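Fimbrin (Schizosaccharomyces pombe, PDB 1RT8) binds and cross-links actin filaments through two actin-binding regions built from calponin-homology domains, serving cell polarity, cytokinesis, mating and spore formation. Local coordinates at residues M343-A348 with I374-R379; A372-T375 with L381-A384. One frame throughout, in Å; residues are numbered along the deposited sequence.

Contact 1. Residues M343-A348 with I374-R379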
loop_
_atom_site.group_PDB
_atom_site.type_symbol
_atom_site.label_atom_id
_atom_site.label_comp_id
_atom_site.label_asym_id
_atom_site.label_seq_id
_atom_site.Cartn_x
_atom_site.Cartn_y
_atom_site.Cartn_z
ATOM N N MET A 343 -23.496 9.236 11.267
ATOM C CA MET A 343 -24.495 8.425 11.958
ATOM C C MET A 343 -24.858 9.135 13.258
ATOM O O MET A 343 -24.016 9.804 13.852
ATOM C CB MET A 343 -23.907 7.044 12.270
ATOM C CG MET A 343 -24.859 6.077 12.957
ATOM S SD MET A 343 -24.059 4.488 13.259
ATOM C CE MET A 343 -23.686 3.962 11.547
ATOM N N MET A 344 -26.106 9.013 13.696
ATOM C CA MET A 344 -26.505 9.634 14.949
ATOM C C MET A 344 -25.651 9.010 16.044
ATOM O O MET A 344 -25.353 7.816 16.001
ATOM C CB MET A 344 -27.975 9.376 15.233
ATOM C CG MET A 344 -28.902 9.972 14.197
ATOM S SD MET A 344 -30.607 9.714 14.672
ATOM C CE MET A 344 -31.044 11.376 15.199
ATOM N N ARG A 345 -25.277 9.802 17.041
ATOM C CA ARG A 345 -24.426 9.278 18.092
ATOM C C ARG A 345 -24.918 8.029 18.798
ATOM O O ARG A 345 -24.161 7.065 18.918
ATOM C CB ARG A 345 -24.116 10.345 19.139
ATOM C CG ARG A 345 -23.125 9.843 20.181
ATOM C CD ARG A 345 -22.268 10.962 20.734
ATOM N NE ARG A 345 -21.237 10.450 21.633
ATOM C CZ ARG A 345 -21.489 9.853 22.791
ATOM N NH1 ARG A 345 -22.743 9.692 23.193
ATOM N NH2 ARG A 345 -20.486 9.427 23.548
ATOM N N PHE A 346 -26.163 8.029 19.271
ATOM C CA PHE A 346 -26.661 6.855 19.978
ATOM C C PHE A 346 -26.600 5.611 19.094
ATOM O O PHE A 346 -26.421 4.503 19.592
ATOM C CB PHE A 346 -28.084 7.096 20.519
ATOM C CG PHE A 346 -29.177 6.988 19.489
ATOM C CD1 PHE A 346 -29.900 5.804 19.346
ATOM C CD2 PHE A 346 -29.524 8.078 18.702
ATOM C CE1 PHE A 346 -30.959 5.715 18.434
ATOM C CE2 PHE A 346 -30.581 8.000 17.788
ATOM C CZ PHE A 346 -31.300 6.813 17.657
ATOM N N LYS A 347 -26.730 5.792 17.783
ATOM C CA LYS A 347 -26.651 4.656 16.871
ATOM C C LYS A 347 -25.206 4.143 16.750
ATOM O O LYS A 347 -24.979 2.937 16.690
ATOM C CB LYS A 347 -27.196 5.026 15.488
ATOM C CG LYS A 347 -28.675 5.321 15.497
ATOM C CD LYS A 347 -29.293 5.232 14.116
ATOM C CE LYS A 347 -30.810 5.278 14.234
ATOM N NZ LYS A 347 -31.487 5.011 12.942
ATOM N N ALA A 348 -24.233 5.051 16.722
ATOM C CA ALA A 348 -22.841 4.633 16.619
ATOM C C ALA A 348 -22.421 3.942 17.918
ATOM O O ALA A 348 -21.654 2.980 17.897
ATOM C CB ALA A 348 -21.940 5.848 16.338
ATOM N N ILE A 374 -14.948 4.228 21.760
ATOM C CA ILE A 374 -14.585 4.059 20.370
ATOM C C ILE A 374 -15.316 5.109 19.557
ATOM O O ILE A 374 -14.740 5.721 18.650
ATOM C CB ILE A 374 -14.966 2.658 19.848
ATOM C CG1 ILE A 374 -14.413 1.570 20.784
ATOM C CG2 ILE A 374 -14.418 2.476 18.440
ATOM C CD1 ILE A 374 -12.905 1.652 21.048
ATOM N N THR A 375 -16.579 5.339 19.900
ATOM C CA THR A 375 -17.387 6.323 19.185
ATOM C C THR A 375 -16.793 7.722 19.328
ATOM O O THR A 375 -16.862 8.526 18.405
ATOM C CB THR A 375 -18.850 6.401 19.718
ATOM O OG1 THR A 375 -19.474 5.107 19.667
ATOM C CG2 THR A 375 -19.655 7.387 18.868
ATOM N N ASP A 376 -16.226 8.013 20.491
ATOM C CA ASP A 376 -15.657 9.328 20.709
ATOM C C ASP A 376 -14.221 9.459 20.213
ATOM O O ASP A 376 -13.591 10.497 20.394
ATOM C CB ASP A 376 -15.775 9.697 22.187
ATOM C CG ASP A 376 -17.231 9.824 22.631
ATOM O OD1 ASP A 376 -18.111 10.053 21.768
ATOM O OD2 ASP A 376 -17.499 9.705 23.835
ATOM N N GLY A 377 -13.718 8.405 19.577
ATOM C CA GLY A 377 -12.364 8.427 19.044
ATOM C C GLY A 377 -11.204 8.325 20.027
ATOM O O GLY A 377 -10.125 8.865 19.761
ATOM N N SER A 378 -11.398 7.651 21.154
ATOM C CA SER A 378 -10.319 7.492 22.121
ATOM C C SER A 378 -9.126 6.896 21.394
ATOM O O SER A 378 -9.224 5.828 20.797
ATOM C CB SER A 378 -10.736 6.553 23.260
ATOM O OG SER A 378 -9.627 6.204 24.084
ATOM N N ARG A 379 -7.995 7.584 21.436
ATOM C CA ARG A 379 -6.819 7.081 20.752
ATOM C C ARG A 379 -6.326 5.799 21.375
ATOM O O ARG A 379 -6.204 4.781 20.705
ATOM C CB ARG A 379 -5.700 8.121 20.781
ATOM C CG ARG A 379 -5.838 9.167 19.716
ATOM C CD ARG A 379 -4.760 10.227 19.825
ATOM N NE ARG A 379 -4.550 10.820 18.514
ATOM C CZ ARG A 379 -3.588 10.448 17.678
ATOM N NH1 ARG A 379 -2.732 9.504 18.028
ATOM N NH2 ARG A 379 -3.519 10.987 16.473
#
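The carboxylate oxygen OD1 of D376 is gripped twice by the guanidinium of R345: NE donates to it over 3.2 Å and NH2 over 3.0 Å. NH2 also reaches the other oxygen, OD2 of D376, at 3.0 Å, making a side-on salt bridge that engages the NE/NH2 edge of the arginine. Both oxygens accept through their syn lone pairs, and guanidinium and carboxylate lie nearly in one plane, 21° apart. None of the bonds is straight; the N-H...O angle from NH2 to OD1 is 152°. R345 stands in the first turn of helix 345-361, and its CG lies anti to the backbone N (chi1 -175°), from where a chain extended as far as NE carries the charged end across to D376. Beneath this exposed pair lies a small buried layer. A348 and T375 point their CB atoms toward the other segment, and CB of A348 meets the methyl CG2 of T375 at 3.7 Å. The hydroxyl OG1 of T375 comes within 3.5 Å of the carbonyl O of A348, and it makes a weak hydrogen bond with G371 O in its own helix. Just past D376, G377 takes a positive phi in a Schellman motif that ends helix 371-375. The contact thus joins the start of helix 345-361 to the end of helix 371-375 within the third calponin-homology domain. NH2 probably shares a single N-H between OD1 and OD2, so two N-H groups grip the carboxylate and should limit its rotation, while the methyl contact below is purely apolar.

Contact 2. Residues A372-T375 with L381-A384. With SO4 (sulfate ion), chain D.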
loop_
_atom_site.group_PDB
_atom_site.type_symbol
_atom_site.label_atom_id
_atom_site.label_comp_id
_atom_site.label_asym_id
_atom_site.label_seq_id
_atom_site.Cartn_x
_atom_site.Cartn_y
_atom_site.Cartn_z
ATOM N N ALA A 372 -18.812 3.697 23.751
ATOM C CA ALA A 372 -18.697 5.136 23.598
ATOM C C ALA A 372 -17.257 5.601 23.417
ATOM O O ALA A 372 -17.016 6.568 22.707
ATOM C CB ALA A 372 -19.340 5.850 24.791
ATOM N N ASP A 373 -16.303 4.933 24.061
ATOM C CA ASP A 373 -14.899 5.321 23.917
ATOM C C ASP A 373 -14.454 5.235 22.462
ATOM O O ASP A 373 -13.673 6.059 21.985
ATOM C CB ASP A 373 -13.982 4.425 24.752
ATOM C CG ASP A 373 -14.179 4.616 26.230
ATOM O OD1 ASP A 373 -14.078 5.770 26.690
ATOM O OD2 ASP A 373 -14.435 3.615 26.930
ATOM N N ILE A 374 -14.948 4.228 21.760
ATOM C CA ILE A 374 -14.585 4.059 20.370
ATOM C C ILE A 374 -15.316 5.109 19.557
ATOM O O ILE A 374 -14.740 5.721 18.650
ATOM C CB ILE A 374 -14.966 2.658 19.848
ATOM C CG1 ILE A 374 -14.413 1.570 20.784
ATOM C CG2 ILE A 374 -14.418 2.476 18.440
ATOM C CD1 ILE A 374 -12.905 1.652 21.048
ATOM N N THR A 375 -16.579 5.339 19.900
ATOM C CA THR A 375 -17.387 6.323 19.185
ATOM C C THR A 375 -16.793 7.722 19.328
ATOM O O THR A 375 -16.862 8.526 18.405
ATOM C CB THR A 375 -18.850 6.401 19.718
ATOM O OG1 THR A 375 -19.474 5.107 19.667
ATOM C CG2 THR A 375 -19.655 7.387 18.868
ATOM N N LEU A 381 -7.785 3.792 23.625
ATOM C CA LEU A 381 -8.728 2.685 23.693
ATOM C C LEU A 381 -9.105 2.119 22.316
ATOM O O LEU A 381 -9.444 0.938 22.206
ATOM C CB LEU A 381 -9.970 3.106 24.491
ATOM C CG LEU A 381 -9.626 3.615 25.906
ATOM C CD1 LEU A 381 -10.904 3.967 26.666
ATOM C CD2 LEU A 381 -8.827 2.567 26.669
ATOM N N THR A 382 -9.035 2.939 21.267
ATOM C CA THR A 382 -9.350 2.440 19.928
ATOM C C THR A 382 -8.195 1.533 19.487
ATOM O O THR A 382 -8.418 0.471 18.903
ATOM C CB THR A 382 -9.531 3.580 18.904
ATOM O OG1 THR A 382 -10.660 4.382 19.274
ATOM C CG2 THR A 382 -9.782 3.014 17.507
ATOM N N LEU A 383 -6.965 1.949 19.783
ATOM C CA LEU A 383 -5.792 1.145 19.442
ATOM C C LEU A 383 -5.795 -0.148 20.255
ATOM O O LEU A 383 -5.435 -1.206 19.753
ATOM C CB LEU A 383 -4.511 1.917 19.743
ATOM C CG LEU A 383 -4.094 3.063 18.826
ATOM C CD1 LEU A 383 -3.007 3.864 19.523
ATOM C CD2 LEU A 383 -3.575 2.511 17.492
ATOM N N ALA A 384 -6.196 -0.053 21.519
ATOM C CA ALA A 384 -6.227 -1.219 22.389
ATOM C C ALA A 384 -7.224 -2.271 21.887
ATOM O O ALA A 384 -6.933 -3.471 21.902
ATOM C CB ALA A 384 -6.576 -0.797 23.822
HETATM S S SO4 D . -21.569 2.498 26.914
HETATM O O1 SO4 D . -20.522 2.836 25.716
HETATM O O2 SO4 D . -21.197 3.383 28.000
HETATM O O3 SO4 D . -22.799 2.685 26.506
HETATM O O4 SO4 D . -21.220 1.141 27.268
HETATM O O HOH W 1 -12.325 5.456 17.365
#
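The backbones come closest at I374 and T382, whose CA atoms are 5.5 Å apart, as the last turn of helix 371-375 passes an early turn of helix 379-397. D373 and L381 turn their CB atoms toward each other, and the methyl CD1 of L381 lies over the face of the carboxylate of D373, 3.4 Å from CG. This is van der Waals contact alone; the polar end of D373 is engaged through OD2, which accepts from the backbone N of Q370. I374 reaches over with its tip, CD1 lying 3.7 Å from the carbonyl O of L381 and 3.8 Å from CA of T382. Its CG1 stands beside the backbone N (chi1 -52°), and a further turn at chi2 (-54°) brings CD1 against the second helix. One water links the backbone O of I374 to the hydroxyl OG1 of T382, donating to both (2.7 and 2.8 Å); the same hydroxyl is hydrogen-bonded to S378 O. A372 N donates to O1 of a sulfate ion at 2.7 Å, with an N-H...O angle of 163°. Among the surrounding helices, I374 also packs on C352 of helix 345-361 and L316 of helix 314-323, while T382 touches F306 of helix 306-309.

Contacts 1 and 2 use helix 371-375 in common, with their centres about 9 Å apart. T375 packs on helix 345-361, and I374 touches both that helix and helix 379-397, so the short helix contacts both. A probable hydrogen bond of 2.9 Å from S378 N to D373 O belongs to the Schellman turn that closes helix 371-375, with one atom in each contact. NH2 of R345 also packs 4.0 Å from CB of A372. The sulfate of contact 2, probably from the crystallisation liquor, is also hydrogen-bonded to ND2 of N353. Both contacts belong to the second actin-binding region.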